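Local coordinates for protein SalCYP truncation (Salinispora tropica, PDB 7ABB) that is a truncated member of the heme-binding cytochrome P450 family, modelled with heme c in its pocket, at residues Phe134-Val139 and Ser239-Met244; Met244-Gln249 and Pro376-Val381; Arg118-Val123 and His360-Asp365. All coordinates share one frame; numbering follows the deposited sequence.

Contacts 1 and 2 follow one another along helix 238-253 and share M244, with centres about 10 Å apart. Contact 1 lies nearer the heme: S239, T240 and H243 line the pocket. In contact 2 the side chain of N246 is still about 10 Å from heme c. Contact 3 is more peripheral, its centre about 24 Å from that of the chain, 16 Å from the centre of contact 1 and 19 Å from that of contact 2. Packing joins it to contact 1, where F134 CE1 lies 3.7 Å from I119 CG1, and more thinly to contact 2, where I248 CD1 lies 4.1 Å from H360 CE1.

Contact 1 of 3, residues Phe134-Val139 and Ser239-Met244; sequences FARPYV and STVNHM. With HEC (heme c), chain B.
M244 reaches from helix 238-253 into a hollow formed by F134, A135, Y138 and V139 of helix 130-147. Its CB and CG form the stem, continuing straight to the sulfur because chi2 is extended. SD then passes V139, 3.7 Å from V139 CG2, the two side chains running in opposite directions. The same sulfur lies 5.0 Å from the centroid of the Y138 ring and 78° off the ring normal, a Met-aromatic contact at the ring edge. Beyond SD the chain bends (chi3 60°), which carries the methyl to the floor of the hollow: CE is 3.7 Å from A135 CB and 3.8 Å from F134 CE2, and it also touches Y138 CD2. The F134 and Y138 side chains each cross the methionine at about a right angle.

One turn earlier on the same helix, V241 lies against the opposing backbone, its CG2 3.6 Å from R136 CA. T240 meets V139 through methyl groups, while its OG1 turns to the heme, as S239 and H243 do with their own side chains. To one side, a single water bridges the two helices, accepting from R136 NH2 at 3.1 Å and donating to N242 OD1 at 2.7 Å. The water lies at the edge of the guanidinium, in its plane; R136 NH1 is held separately by a salt bridge to D132. Y138 OH bonds to Q351 O, tying the ring to helix 345-362.

The segment axes approach to 9.1 Å and run roughly antiparallel, at 143°. With M244 as a knob in a four-residue hole, this is knobs-into-holes packing between what are evidently the E-helix and the I-helix of the P450 core bundle, where E runs counter to its partners and the I-helix borders the heme.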
loop_
_atom_site.group_PDB
_atom_site.type_symbol
_atom_site.label_atom_id
_atom_site.label_comp_id
_atom_site.label_asym_id
_atom_site.label_seq_id
_atom_site.Cartn_x
_atom_site.Cartn_y
_atom_site.Cartn_z
ATOM N N PHE A 134 0.829 -0.228 17.632
ATOM C CA PHE A 134 0.545 1.142 17.204
ATOM C C PHE A 134 0.049 1.183 15.764
ATOM O O PHE A 134 -1.121 1.504 15.540
ATOM C CB PHE A 134 1.769 2.048 17.382
ATOM C CG PHE A 134 1.606 3.382 16.721
ATOM C CD1 PHE A 134 0.507 4.154 17.001
ATOM C CD2 PHE A 134 2.498 3.840 15.776
ATOM C CE1 PHE A 134 0.297 5.359 16.372
ATOM C CE2 PHE A 134 2.300 5.052 15.137
ATOM C CZ PHE A 134 1.202 5.812 15.425
ATOM N N ALA A 135 0.889 0.884 14.785
ATOM C CA ALA A 135 0.574 1.284 13.418
ATOM C C ALA A 135 -0.640 0.542 12.878
ATOM O O ALA A 135 -1.477 1.152 12.206
ATOM C CB ALA A 135 1.776 1.087 12.497
ATOM N N ARG A 136 -0.757 -0.769 13.136
ATOM C CA ARG A 136 -1.883 -1.494 12.540
ATOM C C ARG A 136 -3.226 -1.028 13.085
ATOM O O ARG A 136 -4.126 -0.737 12.278
ATOM C CB ARG A 136 -1.691 -3.002 12.706
ATOM C CG ARG A 136 -2.656 -3.825 11.860
ATOM C CD ARG A 136 -2.326 -5.297 11.915
ATOM N NE ARG A 136 -0.982 -5.532 11.378
ATOM C CZ ARG A 136 0.062 -5.967 12.075
ATOM N NH1 ARG A 136 -0.032 -6.261 13.370
ATOM N NH2 ARG A 136 1.222 -6.113 11.452
ATOM N N PRO A 137 -3.456 -0.946 14.400
ATOM C CA PRO A 137 -4.746 -0.415 14.854
ATOM C C PRO A 137 -4.963 1.034 14.443
ATOM O O PRO A 137 -6.103 1.424 14.149
ATOM C CB PRO A 137 -4.693 -0.604 16.378
ATOM C CG PRO A 137 -3.346 -0.878 16.709
ATOM C CD PRO A 137 -2.638 -1.422 15.519
ATOM N N TYR A 138 -3.899 1.830 14.388
ATOM C CA TYR A 138 -3.990 3.210 13.909
ATOM C C TYR A 138 -4.516 3.261 12.481
ATOM O O TYR A 138 -5.511 3.936 12.190
ATOM C CB TYR A 138 -2.599 3.843 13.985
ATOM C CG TYR A 138 -2.390 5.128 13.246
ATOM C CD1 TYR A 138 -2.943 6.319 13.693
ATOM C CD2 TYR A 138 -1.626 5.162 12.087
ATOM C CE1 TYR A 138 -2.724 7.501 13.016
ATOM C CE2 TYR A 138 -1.399 6.327 11.428
ATOM C CZ TYR A 138 -1.908 7.492 11.891
ATOM O OH TYR A 138 -1.658 8.643 11.205
ATOM N N VAL A 139 -3.855 2.546 11.582
ATOM C CA VAL A 139 -4.228 2.564 10.177
ATOM C C VAL A 139 -5.625 1.993 9.982
ATOM O O VAL A 139 -6.415 2.517 9.183
ATOM C CB VAL A 139 -3.175 1.809 9.345
ATOM C CG1 VAL A 139 -3.654 1.610 7.906
ATOM C CG2 VAL A 139 -1.868 2.584 9.347
ATOM N N SER A 239 -0.105 -2.248 3.428
ATOM C CA SER A 239 0.908 -1.448 2.747
ATOM C C SER A 239 1.214 -0.165 3.504
ATOM O O SER A 239 2.379 0.262 3.570
ATOM C CB SER A 239 0.474 -1.090 1.340
ATOM O OG SER A 239 0.634 -2.178 0.467
ATOM N N THR A 240 0.183 0.487 4.050
ATOM C CA THR A 240 0.387 1.706 4.832
ATOM C C THR A 240 1.176 1.402 6.098
ATOM O O THR A 240 2.140 2.106 6.416
ATOM C CB THR A 240 -0.960 2.364 5.175
ATOM O OG1 THR A 240 -1.713 2.547 3.967
ATOM C CG2 THR A 240 -0.764 3.717 5.818
ATOM N N VAL A 241 0.785 0.349 6.823
ATOM C CA VAL A 241 1.492 -0.039 8.040
ATOM C C VAL A 241 2.956 -0.306 7.724
ATOM O O VAL A 241 3.848 0.142 8.449
ATOM C CB VAL A 241 0.833 -1.276 8.683
ATOM C CG1 VAL A 241 1.742 -1.870 9.793
ATOM C CG2 VAL A 241 -0.515 -0.932 9.248
ATOM N N ASN A 242 3.235 -1.051 6.647
ATOM C CA ASN A 242 4.621 -1.459 6.433
ATOM C C ASN A 242 5.471 -0.317 5.907
ATOM O O ASN A 242 6.674 -0.288 6.197
ATOM C CB ASN A 242 4.685 -2.686 5.534
ATOM C CG ASN A 242 4.083 -3.914 6.207
ATOM O OD1 ASN A 242 3.820 -3.904 7.422
ATOM N ND2 ASN A 242 3.874 -4.968 5.445
ATOM N N HIS A 243 4.885 0.643 5.183
ATOM C CA HIS A 243 5.614 1.869 4.859
ATOM C C HIS A 243 5.913 2.680 6.116
ATOM O O HIS A 243 7.023 3.216 6.270
ATOM C CB HIS A 243 4.836 2.701 3.836
ATOM C CG HIS A 243 5.195 2.380 2.420
ATOM N ND1 HIS A 243 6.437 2.656 1.881
ATOM C CD2 HIS A 243 4.482 1.788 1.434
ATOM C CE1 HIS A 243 6.455 2.276 0.616
ATOM N NE2 HIS A 243 5.278 1.751 0.317
ATOM N N MET A 244 4.958 2.742 7.047
ATOM C CA MET A 244 5.204 3.434 8.306
ATOM C C MET A 244 6.354 2.783 9.048
ATOM O O MET A 244 7.221 3.470 9.603
ATOM C CB MET A 244 3.957 3.415 9.188
ATOM C CG MET A 244 2.875 4.363 8.759
ATOM S SD MET A 244 1.380 4.215 9.771
ATOM C CE MET A 244 2.073 4.623 11.363
HETATM FE FE HEC B . -3.497 1.187 -2.784
HETATM C CHA HEC B . -4.313 0.076 -5.938
HETATM C CHB HEC B . -0.188 0.771 -3.566
HETATM C CHC HEC B . -2.660 2.329 0.339
HETATM C CHD HEC B . -6.784 1.243 -1.894
HETATM N NA HEC B . -2.478 0.542 -4.401
HETATM C C1A HEC B . -2.985 0.165 -5.645
HETATM C C2A HEC B . -1.922 -0.141 -6.580
HETATM C C3A HEC B . -0.781 0.072 -5.899
HETATM C C4A HEC B . -1.107 0.488 -4.557
HETATM C CMA HEC B . 0.664 -0.118 -6.395
HETATM C CAA HEC B . -2.080 -0.576 -8.081
HETATM C CBA HEC B . -2.216 -2.081 -8.278
HETATM C CGA HEC B . -2.307 -2.397 -9.761
HETATM O O1A HEC B . -2.544 -3.596 -10.035
HETATM O O2A HEC B . -2.142 -1.464 -10.589
HETATM N NB HEC B . -1.773 1.437 -1.785
HETATM C C1B HEC B . -0.502 1.255 -2.297
HETATM C C2B HEC B . 0.431 1.673 -1.293
HETATM C C3B HEC B . -0.255 2.127 -0.228
HETATM C C4B HEC B . -1.641 1.965 -0.503
HETATM C CMB HEC B . 1.951 1.608 -1.544
HETATM C CAB HEC B . 0.159 2.667 1.116
HETATM C CBB HEC B . 1.586 3.089 1.254
HETATM N NC HEC B . -4.538 1.656 -1.097
HETATM C C1C HEC B . -3.995 2.195 0.047
HETATM C C2C HEC B . -5.061 2.580 0.933
HETATM C C3C HEC B . -6.235 2.293 0.328
HETATM C C4C HEC B . -5.904 1.693 -0.944
HETATM C CMC HEC B . -4.834 3.230 2.299
HETATM C CAC HEC B . -7.688 2.453 0.806
HETATM C CBC HEC B . -8.007 3.431 1.937
HETATM N ND HEC B . -5.193 0.720 -3.728
HETATM C C1D HEC B . -6.456 0.832 -3.147
HETATM C C2D HEC B . -7.426 0.451 -4.125
HETATM C C3D HEC B . -6.701 0.083 -5.372
HETATM C C4D HEC B . -5.309 0.302 -5.044
HETATM C CMD HEC B . -8.943 0.414 -3.899
HETATM C CAD HEC B . -7.290 -0.403 -6.707
HETATM C CBD HEC B . -7.499 0.808 -7.583
HETATM C CGD HEC B . -7.982 0.380 -8.955
HETATM O O1D HEC B . -8.478 1.242 -9.712
HETATM O O2D HEC B . -7.860 -0.823 -9.260
HETATM O O HOH W 1 1.845 -5.482 8.455
#

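Contact 2 of 3, residues Met244-Gln249 and Pro376-Val381; sequences MANGIQ and PFLRNV
N246 grips the backbone of L378 with both ends of its side-chain amide. L378 N donates to N246 OD1 over 2.9 Å, nearly straight at 163°, and N246 ND2 returns a bond to L378 O over 3.0 Å. Each donor lies in the plane of the carbonyl it meets, on a lone pair, so the two bonds together fix the rotation of the amide. F377 adds a third restraint: its ring lies flat against the amide, the planes only 9° apart, with N246 ND2 over one face and 3.5 Å from F377 CE1. ND2 also makes a weak bond to N242 O, one turn back in its own helix.

Next to this clamp the L378 side chain packs between two residues of the helix. Its CD1 comes within 3.9 Å of A245 CB, and its CG lies 3.7 Å from Q249 NE2. Q249 reaches the loop fully stretched, with CG anti to the backbone N (chi1 180°), and NE2 donates to P376 O over 2.9 Å; the donor is tilted out of the carbonyl plane, though the acceptor lies close to the plane of the glutamine amide.

The outer side is looser. P376 is exposed, and it is its backbone carbonyl oxygen that meets the helix; F377, for all its stacking on N246, is only partly buried. From R379 onward the loop departs from the helix: R379 turns its guanidinium to F16 O, and the exposed N380 and V381 follow.

Three hydrogen bonds thus take up P376 O and both L378 N and L378 O of an irregular backbone. N246 pairs with L378 much as a peptide group would, and Q249 adds a single donor; together they probably help hold the loop's course, without any charged group in the interface.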
loop_
_atom_site.group_PDB
_atom_site.type_symbol
_atom_site.label_atom_id
_atom_site.label_comp_id
_atom_site.label_asym_id
_atom_site.label_seq_id
_atom_site.Cartn_x
_atom_site.Cartn_y
_atom_site.Cartn_z
ATOM N N MET A 244 4.958 2.742 7.047
ATOM C CA MET A 244 5.204 3.434 8.306
ATOM C C MET A 244 6.354 2.783 9.048
ATOM O O MET A 244 7.221 3.470 9.603
ATOM C CB MET A 244 3.957 3.415 9.188
ATOM C CG MET A 244 2.875 4.363 8.759
ATOM S SD MET A 244 1.380 4.215 9.771
ATOM C CE MET A 244 2.073 4.623 11.363
ATOM N N ALA A 245 6.364 1.454 9.061
ATOM C CA ALA A 245 7.335 0.698 9.848
ATOM C C ALA A 245 8.728 0.777 9.235
ATOM O O ALA A 245 9.718 0.991 9.945
ATOM C CB ALA A 245 6.880 -0.758 9.955
ATOM N N ASN A 246 8.846 0.547 7.926
ATOM C CA ASN A 246 10.165 0.600 7.306
ATOM C C ASN A 246 10.763 1.993 7.379
ATOM O O ASN A 246 11.989 2.131 7.538
ATOM C CB ASN A 246 10.066 0.124 5.859
ATOM C CG ASN A 246 10.092 -1.379 5.746
ATOM O OD1 ASN A 246 11.064 -2.024 6.146
ATOM N ND2 ASN A 246 9.026 -1.951 5.191
ATOM N N GLY A 247 9.925 3.031 7.295
ATOM C CA GLY A 247 10.430 4.390 7.423
ATOM C C GLY A 247 10.939 4.694 8.825
ATOM O O GLY A 247 12.046 5.215 8.993
ATOM N N ILE A 248 10.129 4.405 9.852
ATOM C CA ILE A 248 10.577 4.652 11.226
ATOM C C ILE A 248 11.757 3.763 11.567
ATOM O O ILE A 248 12.642 4.172 12.323
ATOM C CB ILE A 248 9.426 4.475 12.239
ATOM C CG1 ILE A 248 9.783 5.213 13.527
ATOM C CG2 ILE A 248 9.135 3.034 12.518
ATOM C CD1 ILE A 248 9.556 6.716 13.386
ATOM N N GLN A 249 11.810 2.543 11.030
ATOM C CA GLN A 249 12.965 1.696 11.305
ATOM C C GLN A 249 14.249 2.329 10.777
ATOM O O GLN A 249 15.295 2.295 11.449
ATOM C CB GLN A 249 12.759 0.306 10.707
ATOM C CG GLN A 249 13.953 -0.590 10.982
ATOM C CD GLN A 249 13.792 -2.002 10.517
ATOM O OE1 GLN A 249 13.714 -2.925 11.319
ATOM N NE2 GLN A 249 13.825 -2.192 9.213
ATOM N N PRO A 376 16.480 -5.806 8.908
ATOM C CA PRO A 376 15.935 -6.339 7.656
ATOM C C PRO A 376 14.808 -5.479 7.119
ATOM O O PRO A 376 14.144 -4.737 7.836
ATOM C CB PRO A 376 15.415 -7.716 8.072
ATOM C CG PRO A 376 14.935 -7.498 9.476
ATOM C CD PRO A 376 15.893 -6.476 10.087
ATOM N N PHE A 377 14.574 -5.608 5.811
ATOM C CA PHE A 377 13.373 -5.021 5.243
ATOM C C PHE A 377 12.156 -5.720 5.851
ATOM O O PHE A 377 12.131 -6.954 5.940
ATOM C CB PHE A 377 13.385 -5.171 3.707
ATOM C CG PHE A 377 12.169 -4.574 3.033
ATOM C CD1 PHE A 377 12.054 -3.210 2.872
ATOM C CD2 PHE A 377 11.129 -5.385 2.614
ATOM C CE1 PHE A 377 10.922 -2.646 2.282
ATOM C CE2 PHE A 377 9.989 -4.823 1.998
ATOM C CZ PHE A 377 9.893 -3.461 1.848
ATOM N N LEU A 378 11.152 -4.935 6.258
ATOM C CA LEU A 378 10.003 -5.433 7.013
ATOM C C LEU A 378 8.865 -5.764 6.059
ATOM O O LEU A 378 8.438 -4.898 5.301
ATOM C CB LEU A 378 9.537 -4.401 8.035
ATOM C CG LEU A 378 10.640 -3.968 9.014
ATOM C CD1 LEU A 378 10.129 -2.837 9.877
ATOM C CD2 LEU A 378 11.110 -5.136 9.844
ATOM N N ARG A 379 8.410 -7.013 6.088
ATOM C CA ARG A 379 7.311 -7.480 5.255
ATOM C C ARG A 379 6.737 -8.733 5.895
ATOM O O ARG A 379 7.374 -9.367 6.740
ATOM C CB ARG A 379 7.776 -7.776 3.823
ATOM C CG ARG A 379 8.880 -8.809 3.758
ATOM C CD ARG A 379 9.559 -8.881 2.387
ATOM N NE ARG A 379 8.770 -9.627 1.410
ATOM C CZ ARG A 379 9.010 -10.882 1.032
ATOM N NH1 ARG A 379 10.022 -11.575 1.545
ATOM N NH2 ARG A 379 8.222 -11.451 0.133
ATOM N N ASN A 380 5.519 -9.087 5.490
ATOM C CA ASN A 380 4.887 -10.331 5.962
ATOM C C ASN A 380 4.837 -10.292 7.489
ATOM O O ASN A 380 4.350 -9.299 8.054
ATOM C CB ASN A 380 5.640 -11.514 5.379
ATOM C CG ASN A 380 5.593 -11.541 3.863
ATOM O OD1 ASN A 380 4.603 -11.122 3.270
ATOM N ND2 ASN A 380 6.663 -12.014 3.239
ATOM N N VAL A 381 5.312 -11.324 8.182
ATOM C CA VAL A 381 5.320 -11.376 9.641
ATOM C C VAL A 381 6.664 -10.874 10.154
ATOM O O VAL A 381 7.715 -11.430 9.822
ATOM C CB VAL A 381 5.047 -12.801 10.133
ATOM C CG1 VAL A 381 5.100 -12.858 11.662
ATOM C CG2 VAL A 381 3.698 -13.282 9.608
#

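Contact 3 of 3, residues Arg118-Val123 and His360-Asp365; sequences RISAFV and HELIPD
L362 and I363, at the C-terminal end of helix 345-362, interlock with I119, S120, F122 and V123 of segment 118-123, which lies on helix 108-120 and the turn around its end. CD1 of L362 lies against I119 and S120, 3.6 Å from I119 CG2 and 3.5 Å from S120 OG, the latter a van der Waals contact of a methyl with the hydroxyl oxygen, whose hydrogen bond is to R116 O. I119 CG2 touches both partners: I363 CD1 lies 3.8 Å from it, the side chains crossing at a slant. V123 closes the other flank, with CG2 3.9 Å from L362 CB and 4.0 Å from I363 CG1. It crosses L362 at about a right angle and passes I363 in the opposite direction. More loosely, the tip of I363 comes to 4.1 Å from F122 CE1 with CD1.

Backbone and torsions position this first shell. F122 holds CG between its backbone N and its carbonyl carbon (chi1 56°), which folds the ring back beneath the chain, with I119 O 3.7 Å above the ring plane and over its centre. The phenyl group is thereby placed beside I363. On the opposing side I363 is the first residue to leave helical geometry, and its side chain faces I119 and V123 alongside that of L362.

Farther out, the C-terminal W388 touches the side chains of both F122 and I363, and its NE1 donates to V123 O. The contact therefore joins the ends of helices 108-120 and 345-362, evidently helices D and L of the P450 core. Helix 130-147 packs on the first of these through F134, and strand 385-387, paired antiparallel with 127-129, runs directly into W388.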
loop_
_atom_site.group_PDB
_atom_site.type_symbol
_atom_site.label_atom_id
_atom_site.label_comp_id
_atom_site.label_asym_id
_atom_site.label_seq_id
_atom_site.Cartn_x
_atom_site.Cartn_y
_atom_site.Cartn_z
ATOM N N ARG A 118 -2.756 7.207 20.704
ATOM C CA ARG A 118 -2.131 5.899 20.760
ATOM C C ARG A 118 -0.678 6.017 21.209
ATOM O O ARG A 118 -0.222 5.240 22.051
ATOM C CB ARG A 118 -2.259 5.209 19.403
ATOM C CG ARG A 118 -3.693 4.846 19.056
ATOM C CD ARG A 118 -3.759 4.136 17.709
ATOM N NE ARG A 118 -5.133 3.721 17.445
ATOM C CZ ARG A 118 -5.707 2.663 17.997
ATOM N NH1 ARG A 118 -5.042 1.886 18.850
ATOM N NH2 ARG A 118 -6.978 2.380 17.718
ATOM N N ILE A 119 0.056 6.998 20.687
ATOM C CA ILE A 119 1.466 7.114 21.077
ATOM C C ILE A 119 1.568 7.535 22.535
ATOM O O ILE A 119 2.409 7.020 23.286
ATOM C CB ILE A 119 2.183 8.094 20.149
ATOM C CG1 ILE A 119 2.192 7.540 18.730
ATOM C CG2 ILE A 119 3.642 8.317 20.646
ATOM C CD1 ILE A 119 2.417 8.577 17.672
ATOM N N SER A 120 0.718 8.473 22.968
ATOM C CA SER A 120 0.707 8.899 24.362
ATOM C C SER A 120 0.573 7.725 25.312
ATOM O O SER A 120 1.136 7.753 26.414
ATOM C CB SER A 120 -0.445 9.881 24.603
ATOM O OG SER A 120 -0.170 11.144 24.052
ATOM N N ALA A 121 -0.149 6.685 24.911
ATOM C CA ALA A 121 -0.432 5.592 25.828
ATOM C C ALA A 121 0.772 4.690 26.069
ATOM O O ALA A 121 0.749 3.916 27.023
ATOM C CB ALA A 121 -1.602 4.755 25.292
ATOM N N PHE A 122 1.814 4.757 25.235
ATOM C CA PHE A 122 3.003 3.941 25.475
ATOM C C PHE A 122 4.304 4.719 25.600
ATOM O O PHE A 122 5.334 4.089 25.840
ATOM C CB PHE A 122 3.175 2.839 24.415
ATOM C CG PHE A 122 3.222 3.306 22.985
ATOM C CD1 PHE A 122 4.369 3.872 22.438
ATOM C CD2 PHE A 122 2.137 3.101 22.148
ATOM C CE1 PHE A 122 4.407 4.269 21.093
ATOM C CE2 PHE A 122 2.162 3.489 20.830
ATOM C CZ PHE A 122 3.287 4.068 20.281
ATOM N N VAL A 123 4.293 6.053 25.513
ATOM C CA VAL A 123 5.537 6.825 25.633
ATOM C C VAL A 123 6.310 6.448 26.895
ATOM O O VAL A 123 7.546 6.375 26.882
ATOM C CB VAL A 123 5.258 8.341 25.609
ATOM C CG1 VAL A 123 6.533 9.120 25.896
ATOM C CG2 VAL A 123 4.752 8.769 24.291
ATOM N N HIS A 360 7.278 12.180 16.464
ATOM C CA HIS A 360 8.452 12.975 16.830
ATOM C C HIS A 360 8.149 14.074 17.840
ATOM O O HIS A 360 9.055 14.563 18.524
ATOM C CB HIS A 360 9.083 13.533 15.560
ATOM C CG HIS A 360 9.807 12.491 14.775
ATOM N ND1 HIS A 360 9.178 11.654 13.877
ATOM C CD2 HIS A 360 11.100 12.092 14.817
ATOM C CE1 HIS A 360 10.064 10.818 13.363
ATOM N NE2 HIS A 360 11.238 11.060 13.923
ATOM N N GLU A 361 6.879 14.428 18.014
ATOM C CA GLU A 361 6.500 15.355 19.071
ATOM C C GLU A 361 6.632 14.710 20.437
ATOM O O GLU A 361 7.069 15.357 21.395
ATOM C CB GLU A 361 5.067 15.815 18.844
ATOM C CG GLU A 361 4.546 16.707 19.938
ATOM C CD GLU A 361 5.275 18.032 20.014
ATOM O OE1 GLU A 361 5.550 18.500 21.145
ATOM O OE2 GLU A 361 5.563 18.607 18.943
ATOM N N LEU A 362 6.259 13.441 20.546
ATOM C CA LEU A 362 6.272 12.743 21.822
ATOM C C LEU A 362 7.539 11.931 22.056
ATOM O O LEU A 362 7.947 11.750 23.213
ATOM C CB LEU A 362 5.046 11.825 21.903
ATOM C CG LEU A 362 3.705 12.550 22.058
ATOM C CD1 LEU A 362 2.576 11.556 21.898
ATOM C CD2 LEU A 362 3.625 13.234 23.414
ATOM N N ILE A 363 8.165 11.455 20.985
ATOM C CA ILE A 363 9.330 10.575 21.016
ATOM C C ILE A 363 10.341 11.109 20.002
ATOM O O ILE A 363 10.514 10.520 18.920
ATOM C CB ILE A 363 8.930 9.119 20.720
ATOM C CG1 ILE A 363 7.749 8.665 21.595
ATOM C CG2 ILE A 363 10.163 8.180 20.866
ATOM C CD1 ILE A 363 7.235 7.254 21.272
ATOM N N PRO A 364 11.001 12.236 20.294
ATOM C CA PRO A 364 11.933 12.821 19.319
ATOM C C PRO A 364 13.175 11.999 19.109
ATOM O O PRO A 364 13.772 12.084 18.028
ATOM C CB PRO A 364 12.252 14.194 19.917
ATOM C CG PRO A 364 12.013 14.036 21.394
ATOM C CD PRO A 364 10.834 13.096 21.478
ATOM N N ASP A 365 13.618 11.253 20.119
ATOM C CA ASP A 365 14.831 10.450 20.043
ATOM C C ASP A 365 14.463 9.012 20.378
ATOM O O ASP A 365 13.732 8.761 21.348
ATOM C CB ASP A 365 15.884 10.994 21.017
ATOM C CG ASP A 365 17.258 10.387 20.813
ATOM O OD1 ASP A 365 17.457 9.612 19.867
ATOM O OD2 ASP A 365 18.141 10.704 21.625
#